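Local coordinates for protein putative (Helicobacter pylori, PDB 4O8S) that probably acts as a nucleotidyltransferase of the superfamily that includes the AbiEii toxins of type IV toxin-antitoxin systems, at residues L12-V17 / E119-A124; K18-T23 / K52-L57; K28-L33 / L150-F155. One frame throughout, in Å; residues are numbered along the deposited sequence.

Contact 1 of 3, residues L12-V17 / E119-A124; sequences LMRAIV and EGMRIA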
ATOM      1  N   LEU A  12     -10.235  12.197   6.504  1.00 31.53           N
ATOM      2  CA  LEU A  12      -9.701  11.880   7.822  1.00 32.96           C
ATOM      3  C   LEU A  12      -8.331  11.250   7.699  1.00 29.65           C
ATOM      4  O   LEU A  12      -7.424  11.611   8.436  1.00 29.42           O
ATOM      5  CB  LEU A  12     -10.639  10.947   8.587  1.00 33.50           C
ATOM      6  CG  LEU A  12     -10.120  10.333   9.892  1.00 32.08           C
ATOM      7  CD1 LEU A  12      -9.820  11.376  10.957  1.00 30.04           C
ATOM      8  CD2 LEU A  12     -11.149   9.324  10.402  1.00 33.27           C
HETATM    9  N   MSE A  13      -8.171  10.314   6.761  1.00 30.29           N
HETATM   10  CA  MSE A  13      -6.868   9.679   6.576  1.00 31.03           C
HETATM   11  C   MSE A  13      -5.772  10.695   6.264  1.00 31.04           C
HETATM   12  O   MSE A  13      -4.699  10.661   6.877  1.00 32.24           O
HETATM   13  CB  MSE A  13      -6.931   8.614   5.485  1.00 31.36           C
HETATM   14  CG  MSE A  13      -7.805   7.412   5.837  1.00 30.16           C
HETATM   15 SE   MSE A  13      -7.420   5.964   4.527  1.00 38.23          SE
HETATM   16  CE  MSE A  13      -7.967   6.841   2.872  1.00 33.71           C
ATOM     17  N   ARG A  14      -6.047  11.613   5.334  1.00 36.64           N
ATOM     18  CA  ARG A  14      -5.064  12.643   4.951  1.00 40.87           C
ATOM     19  C   ARG A  14      -4.647  13.545   6.106  1.00 36.38           C
ATOM     20  O   ARG A  14      -3.464  13.823   6.280  1.00 38.91           O
ATOM     21  CB  ARG A  14      -5.611  13.528   3.821  1.00 42.69           C
ATOM     22  CG  ARG A  14      -5.655  12.861   2.451  1.00 43.91           C
ATOM     23  CD  ARG A  14      -5.890  13.903   1.341  1.00 51.67           C
ATOM     24  NE  ARG A  14      -5.731  13.299   0.022  1.00 54.10           N
ATOM     25  CZ  ARG A  14      -4.565  13.195  -0.614  1.00 50.11           C
ATOM     26  NH1 ARG A  14      -3.450  13.663  -0.054  1.00 53.86           N
ATOM     27  NH2 ARG A  14      -4.509  12.617  -1.810  1.00 52.01           N
ATOM     28  N   ALA A  15      -5.624  14.015   6.877  1.00 33.65           N
ATOM     29  CA  ALA A  15      -5.339  14.887   8.014  1.00 35.18           C
ATOM     30  C   ALA A  15      -4.409  14.174   8.988  1.00 36.30           C
ATOM     31  O   ALA A  15      -3.433  14.752   9.499  1.00 35.54           O
ATOM     32  CB  ALA A  15      -6.621  15.274   8.708  1.00 35.21           C
ATOM     33  N   ILE A  16      -4.705  12.903   9.238  1.00 34.01           N
ATOM     34  CA  ILE A  16      -3.876  12.135  10.152  1.00 33.81           C
ATOM     35  C   ILE A  16      -2.449  12.056   9.637  1.00 31.75           C
ATOM     36  O   ILE A  16      -1.509  12.419  10.355  1.00 32.46           O
ATOM     37  CB  ILE A  16      -4.453  10.711  10.379  1.00 33.79           C
ATOM     38  CG1 ILE A  16      -5.675  10.798  11.293  1.00 32.82           C
ATOM     39  CG2 ILE A  16      -3.422   9.802  10.995  1.00 29.14           C
ATOM     40  CD1 ILE A  16      -6.505   9.515  11.329  1.00 31.88           C
ATOM     41  N   VAL A  17      -2.272  11.587   8.405  1.00 26.39           N
ATOM     42  CA  VAL A  17      -0.912  11.421   7.875  1.00 28.85           C
ATOM     43  C   VAL A  17      -0.154  12.762   7.827  1.00 29.76           C
ATOM     44  O   VAL A  17       1.021  12.832   8.195  1.00 30.31           O
ATOM     45  CB  VAL A  17      -0.918  10.731   6.490  1.00 32.37           C
ATOM     46  CG1 VAL A  17       0.507  10.520   5.988  1.00 28.80           C
ATOM     47  CG2 VAL A  17      -1.662   9.378   6.575  1.00 24.15           C
ATOM     48  N   GLU A 119       3.461  15.633  -0.915  1.00 31.67           N
ATOM     49  CA  GLU A 119       2.393  16.506  -0.425  1.00 34.78           C
ATOM     50  C   GLU A 119       2.346  16.588   1.099  1.00 36.38           C
ATOM     51  O   GLU A 119       1.273  16.551   1.710  1.00 38.39           O
ATOM     52  CB  GLU A 119       1.031  16.110  -0.997  1.00 38.18           C
ATOM     53  CG  GLU A 119       0.899  16.379  -2.507  1.00 41.25           C
ATOM     54  CD  GLU A 119       1.206  17.841  -2.893  1.00 49.11           C
ATOM     55  OE1 GLU A 119       0.967  18.768  -2.069  1.00 46.92           O
ATOM     56  OE2 GLU A 119       1.690  18.062  -4.033  1.00 51.28           O
ATOM     57  N   GLY A 120       3.519  16.725   1.702  1.00 34.40           N
ATOM     58  CA  GLY A 120       3.608  16.925   3.132  1.00 37.82           C
ATOM     59  C   GLY A 120       3.444  15.637   3.922  1.00 38.03           C
ATOM     60  O   GLY A 120       3.232  15.688   5.131  1.00 39.34           O
HETATM   61  N   MSE A 121       3.558  14.487   3.259  1.00 29.50           N
HETATM   62  CA  MSE A 121       3.374  13.211   3.954  1.00 34.31           C
HETATM   63  C   MSE A 121       4.591  12.318   3.821  1.00 31.21           C
HETATM   64  O   MSE A 121       5.101  12.132   2.709  1.00 28.90           O
HETATM   65  CB  MSE A 121       2.164  12.480   3.373  1.00 30.07           C
HETATM   66  CG  MSE A 121       0.874  13.245   3.519  1.00 32.51           C
HETATM   67 SE   MSE A 121      -0.638  12.250   2.668  1.00 37.50          SE
HETATM   68  CE  MSE A 121      -0.268  12.700   0.791  1.00 39.41           C
ATOM     69  N   ARG A 122       5.050  11.767   4.946  1.00 26.59           N
ATOM     70  CA  ARG A 122       6.166  10.819   4.954  1.00 25.50           C
ATOM     71  C   ARG A 122       5.676   9.440   4.501  1.00 30.40           C
ATOM     72  O   ARG A 122       4.774   8.841   5.121  1.00 27.00           O
ATOM     73  CB  ARG A 122       6.770  10.725   6.358  1.00 27.07           C
ATOM     74  CG  ARG A 122       7.441  12.025   6.842  1.00 32.84           C
ATOM     75  CD  ARG A 122       7.792  11.963   8.344  1.00 34.58           C
ATOM     76  NE  ARG A 122       8.417  10.698   8.743  1.00 35.37           N
ATOM     77  CZ  ARG A 122       9.711  10.422   8.596  1.00 39.83           C
ATOM     78  NH1 ARG A 122      10.527  11.314   8.043  1.00 41.41           N
ATOM     79  NH2 ARG A 122      10.199   9.251   8.997  1.00 39.38           N
ATOM     80  N   ILE A 123       6.250   8.937   3.414  1.00 31.78           N
ATOM     81  CA  ILE A 123       5.730   7.742   2.763  1.00 30.89           C
ATOM     82  C   ILE A 123       6.905   6.873   2.336  1.00 31.09           C
ATOM     83  O   ILE A 123       7.978   7.395   1.994  1.00 30.23           O
ATOM     84  CB  ILE A 123       4.869   8.134   1.526  1.00 32.37           C
ATOM     85  CG1 ILE A 123       3.658   8.968   1.956  1.00 35.29           C
ATOM     86  CG2 ILE A 123       4.359   6.922   0.780  1.00 30.47           C
ATOM     87  CD1 ILE A 123       2.589   9.114   0.844  1.00 36.31           C
ATOM     88  N   ALA A 124       6.712   5.553   2.355  1.00 25.44           N
ATOM     89  CA  ALA A 124       7.760   4.606   1.964  1.00 26.62           C
ATOM     90  C   ALA A 124       8.076   4.757   0.478  1.00 28.81           C
ATOM     91  O   ALA A 124       7.184   5.111  -0.317  1.00 24.09           O
ATOM     92  CB  ALA A 124       7.301   3.172   2.232  1.00 27.90           C
TER
HETATM   93  O   HOH W   1       3.645  12.007   7.408  1.00 29.88           O
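Segment 12-17 of helix 4-19 and the turn-and-strand segment 119-124 meet where Val17 and Met121, a selenomethionine, bring their CA atoms within 6.1 Å. The second segment opens with a tight turn: Glu119 and Gly120 both have positive phi, a type I' pattern, and Glu119 O accepts from Lys18 NZ. Met121 then carries the contact. Its CG is anti to the carbonyl carbon (chi1 -61°), and the chain runs on across Val17 at about a right angle, with Val17 CG1 lying 3.7 Å from Met121 CB and equally close to CG. A bend at chi3 (-78°) brings Met121 CE to within 3.4 Å of Arg14 NH1, obliquely to the guanidinium, whose NE forms a salt bridge with Glu10. This is a beta-hairpin of strands 115-118 and 121-124 with a two-residue turn, docked against the first long helix of the nucleotidyltransferase domain. At Arg122 a water takes over: it donates to Val17 O at 2.9 Å and accepts from Arg122 N at 2.8 Å, while the arginine side chain reaches Glu112 and the carbonyls of Pro24 and Met25. Ile123 is buried against Ala32 and Tyr37, its backbone paired with Asn116.

Contact 2 of 3, residues K18-T23 / K52-L57; sequences KNLADT and KKINLL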
ATOM      1  N   LYS A  18      -0.830  13.827   7.411  1.00 37.61           N
ATOM      2  CA  LYS A  18      -0.195  15.145   7.414  1.00 40.31           C
ATOM      3  C   LYS A  18       0.212  15.565   8.842  1.00 40.44           C
ATOM      4  O   LYS A  18       1.301  16.107   9.054  1.00 37.94           O
ATOM      5  CB  LYS A  18      -1.113  16.174   6.749  1.00 38.40           C
ATOM      6  CG  LYS A  18      -1.130  16.063   5.203  1.00 43.12           C
ATOM      7  CD  LYS A  18      -2.351  16.751   4.595  1.00 41.63           C
ATOM      8  CE  LYS A  18      -2.095  17.257   3.164  1.00 55.54           C
ATOM      9  NZ  LYS A  18      -1.706  16.205   2.162  1.00 52.86           N
ATOM     10  N   ASN A  19      -0.633  15.269   9.826  1.00 36.36           N
ATOM     11  CA  ASN A  19      -0.278  15.579  11.212  1.00 38.57           C
ATOM     12  C   ASN A  19       1.016  14.898  11.642  1.00 41.31           C
ATOM     13  O   ASN A  19       1.803  15.470  12.389  1.00 46.09           O
ATOM     14  CB  ASN A  19      -1.400  15.207  12.185  1.00 40.06           C
ATOM     15  CG  ASN A  19      -1.136  15.715  13.603  1.00 50.70           C
ATOM     16  OD1 ASN A  19      -0.376  15.107  14.369  1.00 51.10           O
ATOM     17  ND2 ASN A  19      -1.751  16.841  13.949  1.00 51.19           N
ATOM     18  N   LEU A  20       1.258  13.694  11.137  1.00 34.25           N
ATOM     19  CA  LEU A  20       2.433  12.926  11.545  1.00 32.91           C
ATOM     20  C   LEU A  20       3.713  13.266  10.777  1.00 36.29           C
ATOM     21  O   LEU A  20       4.746  12.617  10.976  1.00 33.15           O
ATOM     22  CB  LEU A  20       2.144  11.431  11.428  1.00 32.58           C
ATOM     23  CG  LEU A  20       0.939  10.940  12.239  1.00 35.13           C
ATOM     24  CD1 LEU A  20       0.543   9.523  11.833  1.00 26.23           C
ATOM     25  CD2 LEU A  20       1.258  10.996  13.738  1.00 33.81           C
ATOM     26  N   ALA A  21       3.671  14.282   9.917  1.00 44.58           N
ATOM     27  CA  ALA A  21       4.841  14.608   9.087  1.00 42.51           C
ATOM     28  C   ALA A  21       6.081  15.051   9.883  1.00 45.64           C
ATOM     29  O   ALA A  21       7.219  14.952   9.392  1.00 44.28           O
ATOM     30  CB  ALA A  21       4.478  15.643   8.035  1.00 43.75           C
ATOM     31  N   ASP A  22       5.872  15.533  11.107  1.00 49.25           N
ATOM     32  CA  ASP A  22       7.001  15.904  11.956  1.00 52.04           C
ATOM     33  C   ASP A  22       7.428  14.803  12.934  1.00 54.36           C
ATOM     34  O   ASP A  22       8.249  15.045  13.819  1.00 58.65           O
ATOM     35  CB  ASP A  22       6.712  17.211  12.703  1.00 58.58           C
ATOM     36  CG  ASP A  22       5.461  17.132  13.560  1.00 57.30           C
ATOM     37  OD1 ASP A  22       4.655  16.200  13.364  1.00 57.99           O
ATOM     38  OD2 ASP A  22       5.269  18.016  14.422  1.00 62.49           O
ATOM     39  N   THR A  23       6.883  13.595  12.766  1.00 44.51           N
ATOM     40  CA  THR A  23       7.277  12.440  13.585  1.00 41.85           C
ATOM     41  C   THR A  23       8.081  11.477  12.714  1.00 39.46           C
ATOM     42  O   THR A  23       8.247  11.730  11.518  1.00 38.60           O
ATOM     43  CB  THR A  23       6.048  11.706  14.122  1.00 41.68           C
ATOM     44  OG1 THR A  23       5.471  10.938  13.060  1.00 39.44           O
ATOM     45  CG2 THR A  23       5.024  12.698  14.676  1.00 40.74           C
ATOM     46  N   LYS A  52      10.454   4.415  16.741  1.00 47.36           N
ATOM     47  CA  LYS A  52      10.166   4.563  18.169  1.00 49.29           C
ATOM     48  C   LYS A  52       8.711   4.942  18.445  1.00 49.72           C
ATOM     49  O   LYS A  52       7.964   5.325  17.532  1.00 46.17           O
ATOM     50  CB  LYS A  52      11.088   5.607  18.804  1.00 53.17           C
ATOM     51  CG  LYS A  52      10.700   7.046  18.460  1.00 52.41           C
ATOM     52  CD  LYS A  52      11.807   8.023  18.857  1.00 58.08           C
ATOM     53  CE  LYS A  52      11.524   9.420  18.311  1.00 63.78           C
ATOM     54  NZ  LYS A  52      12.709  10.332  18.402  1.00 69.70           N
ATOM     55  N   LYS A  53       8.325   4.842  19.713  1.00 44.38           N
ATOM     56  CA  LYS A  53       6.980   5.208  20.152  1.00 46.44           C
ATOM     57  C   LYS A  53       6.719   6.708  20.050  1.00 45.63           C
ATOM     58  O   LYS A  53       7.642   7.513  20.185  1.00 46.80           O
ATOM     59  CB  LYS A  53       6.761   4.761  21.603  1.00 50.43           C
ATOM     60  CG  LYS A  53       5.808   3.582  21.758  1.00 50.74           C
ATOM     61  CD  LYS A  53       6.407   2.305  21.185  1.00 47.24           C
ATOM     62  CE  LYS A  53       5.407   1.148  21.254  1.00 48.41           C
ATOM     63  NZ  LYS A  53       5.004   0.812  22.648  1.00 46.98           N
ATOM     64  N   ILE A  54       5.457   7.071  19.817  1.00 44.05           N
ATOM     65  CA  ILE A  54       5.029   8.471  19.773  1.00 46.83           C
ATOM     66  C   ILE A  54       3.678   8.639  20.491  1.00 50.74           C
ATOM     67  O   ILE A  54       3.091   7.654  20.964  1.00 49.09           O
ATOM     68  CB  ILE A  54       4.883   8.984  18.319  1.00 47.49           C
ATOM     69  CG1 ILE A  54       3.694   8.311  17.633  1.00 49.00           C
ATOM     70  CG2 ILE A  54       6.169   8.767  17.526  1.00 45.22           C
ATOM     71  CD1 ILE A  54       2.787   9.273  16.870  1.00 50.40           C
ATOM     72  N   ASN A  55       3.181   9.874  20.573  1.00 49.77           N
ATOM     73  CA  ASN A  55       1.865  10.103  21.161  1.00 49.61           C
ATOM     74  C   ASN A  55       0.791   9.958  20.083  1.00 51.30           C
ATOM     75  O   ASN A  55       0.184  10.942  19.650  1.00 49.80           O
ATOM     76  CB  ASN A  55       1.787  11.477  21.859  1.00 54.74           C
ATOM     77  CG  ASN A  55       0.497  11.663  22.684  1.00 56.91           C
ATOM     78  OD1 ASN A  55      -0.353  10.761  22.772  1.00 52.70           O
ATOM     79  ND2 ASN A  55       0.359  12.840  23.300  1.00 59.79           N
ATOM     80  N   LEU A  56       0.560   8.714  19.671  1.00 49.43           N
ATOM     81  CA  LEU A  56      -0.371   8.403  18.601  1.00 46.86           C
ATOM     82  C   LEU A  56      -1.769   8.924  18.901  1.00 47.50           C
ATOM     83  O   LEU A  56      -2.379   9.606  18.071  1.00 47.97           O
ATOM     84  CB  LEU A  56      -0.404   6.887  18.370  1.00 45.67           C
ATOM     85  CG  LEU A  56      -1.144   6.392  17.126  1.00 44.06           C
ATOM     86  CD1 LEU A  56      -2.622   6.172  17.395  1.00 39.13           C
ATOM     87  CD2 LEU A  56      -0.934   7.363  15.945  1.00 43.84           C
ATOM     88  N   LEU A  57      -2.279   8.579  20.079  1.00 49.36           N
ATOM     89  CA  LEU A  57      -3.596   9.031  20.512  1.00 51.01           C
ATOM     90  C   LEU A  57      -3.743  10.557  20.437  1.00 49.93           C
ATOM     91  O   LEU A  57      -4.774  11.072  19.984  1.00 47.56           O
ATOM     92  CB  LEU A  57      -3.880   8.542  21.935  1.00 50.90           C
ATOM     93  CG  LEU A  57      -4.100   7.040  22.106  1.00 51.22           C
ATOM     94  CD1 LEU A  57      -4.539   6.729  23.535  1.00 54.31           C
ATOM     95  CD2 LEU A  57      -5.129   6.568  21.118  1.00 45.57           C
TER
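Leu20 and Ile54 make the close apolar contact of this pair, methyl to methyl, with Leu20 CD2 3.9 Å from Ile54 CD1 and the two side chains crossing at about a right angle. With CG1 between its backbone N and carbonyl carbon (chi1 69°), Ile54 extends CD1 to Leu20 and turns CG2 to Thr23, whose CB is 4.5 Å away. Thr23 presents that carbon in a fixed rotation: its OG1 gives a hydrogen bond of 2.8 Å to Leu20 O, in the carbonyl plane and on a lone pair, and accepts another from Met25 N. Leu20 O also takes the backbone N of Thr23, so one carbonyl closes the turn by two routes. Arg59, one turn into helix 56-63, packs on Leu20, Thr23 and Ile54 together. Its NH2 also bonds both Asn19 O and Asp22 OD1, two acceptors that would otherwise be expected to repel at 3.1 Å.

Beyond this the packing is looser. Leu56, buried and resting on Met25, gets no nearer than 4.8 Å to segment 18-23. The solvent side is formed by the exposed residues of the 52-55 run, where Lys53 is engaged instead by Asp78, in a salt bridge, and by Tyr106, in a cation-pi contact. Just here the chain kinks through an inverse gamma turn centred on Asn55, with a weak bond of 3.0 Å from Leu56 N to Ile54 O. Asn55 OD1 then receives Gly58 N, the signature of an asparagine N-cap starting a helix, here one whose first turn lies over the C-terminal end of helix 4-19.

Contact 3 of 3, residues K28-L33 / L150-F155; sequences KGETAL and LFDLHF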
ATOM      1  N   LYS A  28       3.110   3.238   4.707  1.00 21.66           N
ATOM      2  CA  LYS A  28       3.509   2.237   3.744  1.00 24.70           C
ATOM      3  C   LYS A  28       2.282   1.554   3.157  1.00 22.28           C
ATOM      4  O   LYS A  28       1.153   2.007   3.344  1.00 22.24           O
ATOM      5  CB  LYS A  28       4.422   1.192   4.395  1.00 29.33           C
ATOM      6  CG  LYS A  28       3.757   0.489   5.582  1.00 29.53           C
ATOM      7  CD  LYS A  28       4.666  -0.596   6.174  1.00 32.15           C
ATOM      8  CE  LYS A  28       3.976  -1.243   7.394  1.00 34.49           C
ATOM      9  NZ  LYS A  28       4.827  -2.305   7.993  1.00 38.26           N
ATOM     10  N   GLY A  29       2.530   0.479   2.424  1.00 28.18           N
ATOM     11  CA  GLY A  29       1.484  -0.354   1.876  1.00 28.62           C
ATOM     12  C   GLY A  29       0.499   0.324   0.957  1.00 30.58           C
ATOM     13  O   GLY A  29       0.834   1.279   0.217  1.00 29.89           O
ATOM     14  N   GLU A  30      -0.737  -0.157   1.022  1.00 26.63           N
ATOM     15  CA  GLU A  30      -1.740   0.186   0.027  1.00 28.93           C
ATOM     16  C   GLU A  30      -2.140   1.636   0.052  1.00 28.59           C
ATOM     17  O   GLU A  30      -2.298   2.272  -0.996  1.00 28.07           O
ATOM     18  CB  GLU A  30      -2.952  -0.732   0.199  1.00 26.83           C
ATOM     19  CG  GLU A  30      -2.551  -2.150  -0.172  1.00 28.63           C
ATOM     20  CD  GLU A  30      -3.530  -3.207   0.295  1.00 38.36           C
ATOM     21  OE1 GLU A  30      -4.681  -2.856   0.660  1.00 36.36           O
ATOM     22  OE2 GLU A  30      -3.139  -4.397   0.267  1.00 39.70           O
ATOM     23  N   THR A  31      -2.314   2.178   1.245  1.00 24.78           N
ATOM     24  CA  THR A  31      -2.768   3.553   1.331  1.00 26.13           C
ATOM     25  C   THR A  31      -1.622   4.522   1.023  1.00 25.65           C
ATOM     26  O   THR A  31      -1.869   5.675   0.667  1.00 26.00           O
ATOM     27  CB  THR A  31      -3.506   3.813   2.665  1.00 27.22           C
ATOM     28  OG1 THR A  31      -4.642   2.916   2.734  1.00 28.98           O
ATOM     29  CG2 THR A  31      -4.007   5.269   2.781  1.00 25.97           C
ATOM     30  N   ALA A  32      -0.379   4.050   1.104  1.00 24.58           N
ATOM     31  CA  ALA A  32       0.754   4.862   0.629  1.00 26.85           C
ATOM     32  C   ALA A  32       0.655   5.000  -0.885  1.00 25.69           C
ATOM     33  O   ALA A  32       0.788   6.097  -1.444  1.00 25.55           O
ATOM     34  CB  ALA A  32       2.071   4.217   0.996  1.00 24.59           C
ATOM     35  N   LEU A  33       0.375   3.890  -1.554  1.00 26.12           N
ATOM     36  CA  LEU A  33       0.134   3.939  -3.000  1.00 30.06           C
ATOM     37  C   LEU A  33      -1.026   4.882  -3.361  1.00 28.74           C
ATOM     38  O   LEU A  33      -0.935   5.669  -4.321  1.00 28.63           O
ATOM     39  CB  LEU A  33      -0.119   2.540  -3.545  1.00 23.74           C
ATOM     40  CG  LEU A  33       1.083   1.598  -3.509  1.00 28.16           C
ATOM     41  CD1 LEU A  33       0.669   0.211  -3.970  1.00 28.71           C
ATOM     42  CD2 LEU A  33       2.226   2.128  -4.389  1.00 32.91           C
ATOM     43  N   LEU A 150      -2.586  -8.375  -6.514  1.00 35.77           N
ATOM     44  CA  LEU A 150      -2.447  -8.465  -7.963  1.00 38.21           C
ATOM     45  C   LEU A 150      -2.709  -7.116  -8.620  1.00 36.06           C
ATOM     46  O   LEU A 150      -1.927  -6.668  -9.465  1.00 35.47           O
ATOM     47  CB  LEU A 150      -3.411  -9.513  -8.524  1.00 37.86           C
ATOM     48  CG  LEU A 150      -3.349  -9.679 -10.042  1.00 44.54           C
ATOM     49  CD1 LEU A 150      -1.932 -10.006 -10.503  1.00 38.91           C
ATOM     50  CD2 LEU A 150      -4.308 -10.764 -10.487  1.00 40.65           C
ATOM     51  N   PHE A 151      -3.803  -6.468  -8.227  1.00 30.36           N
ATOM     52  CA  PHE A 151      -4.144  -5.154  -8.755  1.00 33.33           C
ATOM     53  C   PHE A 151      -2.975  -4.193  -8.559  1.00 34.47           C
ATOM     54  O   PHE A 151      -2.557  -3.474  -9.481  1.00 28.90           O
ATOM     55  CB  PHE A 151      -5.345  -4.598  -7.995  1.00 33.90           C
ATOM     56  CG  PHE A 151      -5.854  -3.283  -8.537  1.00 32.24           C
ATOM     57  CD1 PHE A 151      -5.243  -2.078  -8.188  1.00 32.01           C
ATOM     58  CD2 PHE A 151      -6.953  -3.253  -9.397  1.00 34.34           C
ATOM     59  CE1 PHE A 151      -5.713  -0.856  -8.694  1.00 33.33           C
ATOM     60  CE2 PHE A 151      -7.430  -2.040  -9.920  1.00 32.01           C
ATOM     61  CZ  PHE A 151      -6.810  -0.839  -9.563  1.00 34.26           C
ATOM     62  N   ASP A 152      -2.469  -4.161  -7.333  1.00 31.37           N
ATOM     63  CA  ASP A 152      -1.425  -3.210  -6.987  1.00 31.75           C
ATOM     64  C   ASP A 152      -0.117  -3.497  -7.698  1.00 30.81           C
ATOM     65  O   ASP A 152       0.540  -2.560  -8.186  1.00 29.56           O
ATOM     66  CB  ASP A 152      -1.214  -3.159  -5.476  1.00 33.15           C
ATOM     67  CG  ASP A 152      -2.476  -2.779  -4.734  1.00 31.75           C
ATOM     68  OD1 ASP A 152      -3.381  -2.202  -5.367  1.00 32.22           O
ATOM     69  OD2 ASP A 152      -2.565  -3.054  -3.516  1.00 31.40           O
ATOM     70  N   LEU A 153       0.269  -4.773  -7.767  1.00 29.70           N
ATOM     71  CA  LEU A 153       1.512  -5.137  -8.451  1.00 30.07           C
ATOM     72  C   LEU A 153       1.432  -4.832  -9.947  1.00 32.91           C
ATOM     73  O   LEU A 153       2.421  -4.419 -10.554  1.00 30.60           O
ATOM     74  CB  LEU A 153       1.874  -6.608  -8.224  1.00 33.09           C
ATOM     75  CG  LEU A 153       2.563  -6.885  -6.876  1.00 33.79           C
ATOM     76  CD1 LEU A 153       2.815  -8.382  -6.709  1.00 28.21           C
ATOM     77  CD2 LEU A 153       3.870  -6.108  -6.795  1.00 29.11           C
ATOM     78  N   HIS A 154       0.249  -5.033 -10.527  1.00 31.14           N
ATOM     79  CA  HIS A 154       0.001  -4.685 -11.920  1.00 32.38           C
ATOM     80  C   HIS A 154       0.122  -3.170 -12.102  1.00 32.76           C
ATOM     81  O   HIS A 154       0.776  -2.706 -13.031  1.00 31.67           O
ATOM     82  CB  HIS A 154      -1.384  -5.189 -12.330  1.00 31.42           C
ATOM     83  CG  HIS A 154      -1.838  -4.702 -13.668  1.00 37.33           C
ATOM     84  ND1 HIS A 154      -2.489  -3.496 -13.840  1.00 37.24           N
ATOM     85  CD2 HIS A 154      -1.749  -5.262 -14.900  1.00 35.62           C
ATOM     86  CE1 HIS A 154      -2.772  -3.332 -15.122  1.00 38.97           C
ATOM     87  NE2 HIS A 154      -2.333  -4.390 -15.785  1.00 38.40           N
ATOM     88  N   PHE A 155      -0.493  -2.405 -11.196  1.00 27.47           N
ATOM     89  CA  PHE A 155      -0.402  -0.950 -11.212  1.00 26.93           C
ATOM     90  C   PHE A 155       1.052  -0.501 -11.143  1.00 30.13           C
ATOM     91  O   PHE A 155       1.476   0.439 -11.850  1.00 29.65           O
ATOM     92  CB  PHE A 155      -1.153  -0.374 -10.006  1.00 27.86           C
ATOM     93  CG  PHE A 155      -0.889   1.088  -9.766  1.00 25.59           C
ATOM     94  CD1 PHE A 155      -1.598   2.061 -10.474  1.00 25.75           C
ATOM     95  CD2 PHE A 155       0.075   1.499  -8.842  1.00 24.95           C
ATOM     96  CE1 PHE A 155      -1.351   3.405 -10.275  1.00 27.92           C
ATOM     97  CE2 PHE A 155       0.336   2.858  -8.641  1.00 25.95           C
ATOM     98  CZ  PHE A 155      -0.385   3.818  -9.352  1.00 24.13           C
TER
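Two helical segments face each other here, approaching most closely at Glu30 and Asp152, whose CA atoms are 7.8 Å apart. Gly29, with a positive phi (59°), lies at the beginning of the helical part of segment 28-33, and Leu33 N returns a bond of 3.2 Å to Gly29 O. Segment 150-155 is regular helix throughout, its i to i+4 bonds including His154 N to Leu150 O at 2.9 Å.

At that distance side chains do the joining. Glu30 stretches out beyond CG (chi2 165°) and passes Asp152 at about a right angle, so that Asp152 OD2 lies 3.5 Å from Glu30 CG, alongside the methylene before it nears the carboxylate. The two carboxylate planes are turned 64° against each other, and Glu30 OE2 stands 4.1 Å from Asp152 OD2, with no bond between them. Cations probably offset these like charges: Lys133 NZ forms salt bridges to both of those oxygens, while Arg41 binds Glu30 OE1 through NH2 and Asp152 OD1 through NE. All four oxygens of the pair are thus engaged, and the rotation of each carboxylate is fixed from both ends. One helical turn further, Leu33 CD1 rests 4.1 Å from Asp152 CB, an oblique and fairly light touch that continues into Ile129 and Leu156.

Lys28-Gly29-Glu30, following a short strand, occupies the position of the hG[GS] signature of the nucleotidyltransferase fold, probably as a variant with Glu30 in place of the Gly or Ser. Backbone pairing of Lys28 with Asp47 ties it to strand 46-50, which probably carries part of the family's acidic motif, and the ion-pair network joins this likely active-site region to helices 126-139 and 147-159.

Overall arrangement
From the N terminus, helix 4-19 supplies first the face used in contact 1 and then, at its C-terminal end, the start of contact 2. Contact 2 closes the shorter loop, when residues 52-57 return after strand 46-50; contact 1 closes a longer one around it, when the hairpin arrives at 119-124. Contact 3 begins at 28-33, within both loops, and finishes at 150-155, beyond them, so it crosses the other two. Contacts 1 and 2 abut, as do 1 and 3; contacts 2 and 3 stay about 10 Å apart at their nearest atoms. They join helix 4-19 to the 121-124 hairpin and to the start of helix 56-63, and helix 29-36 to helix 147-159.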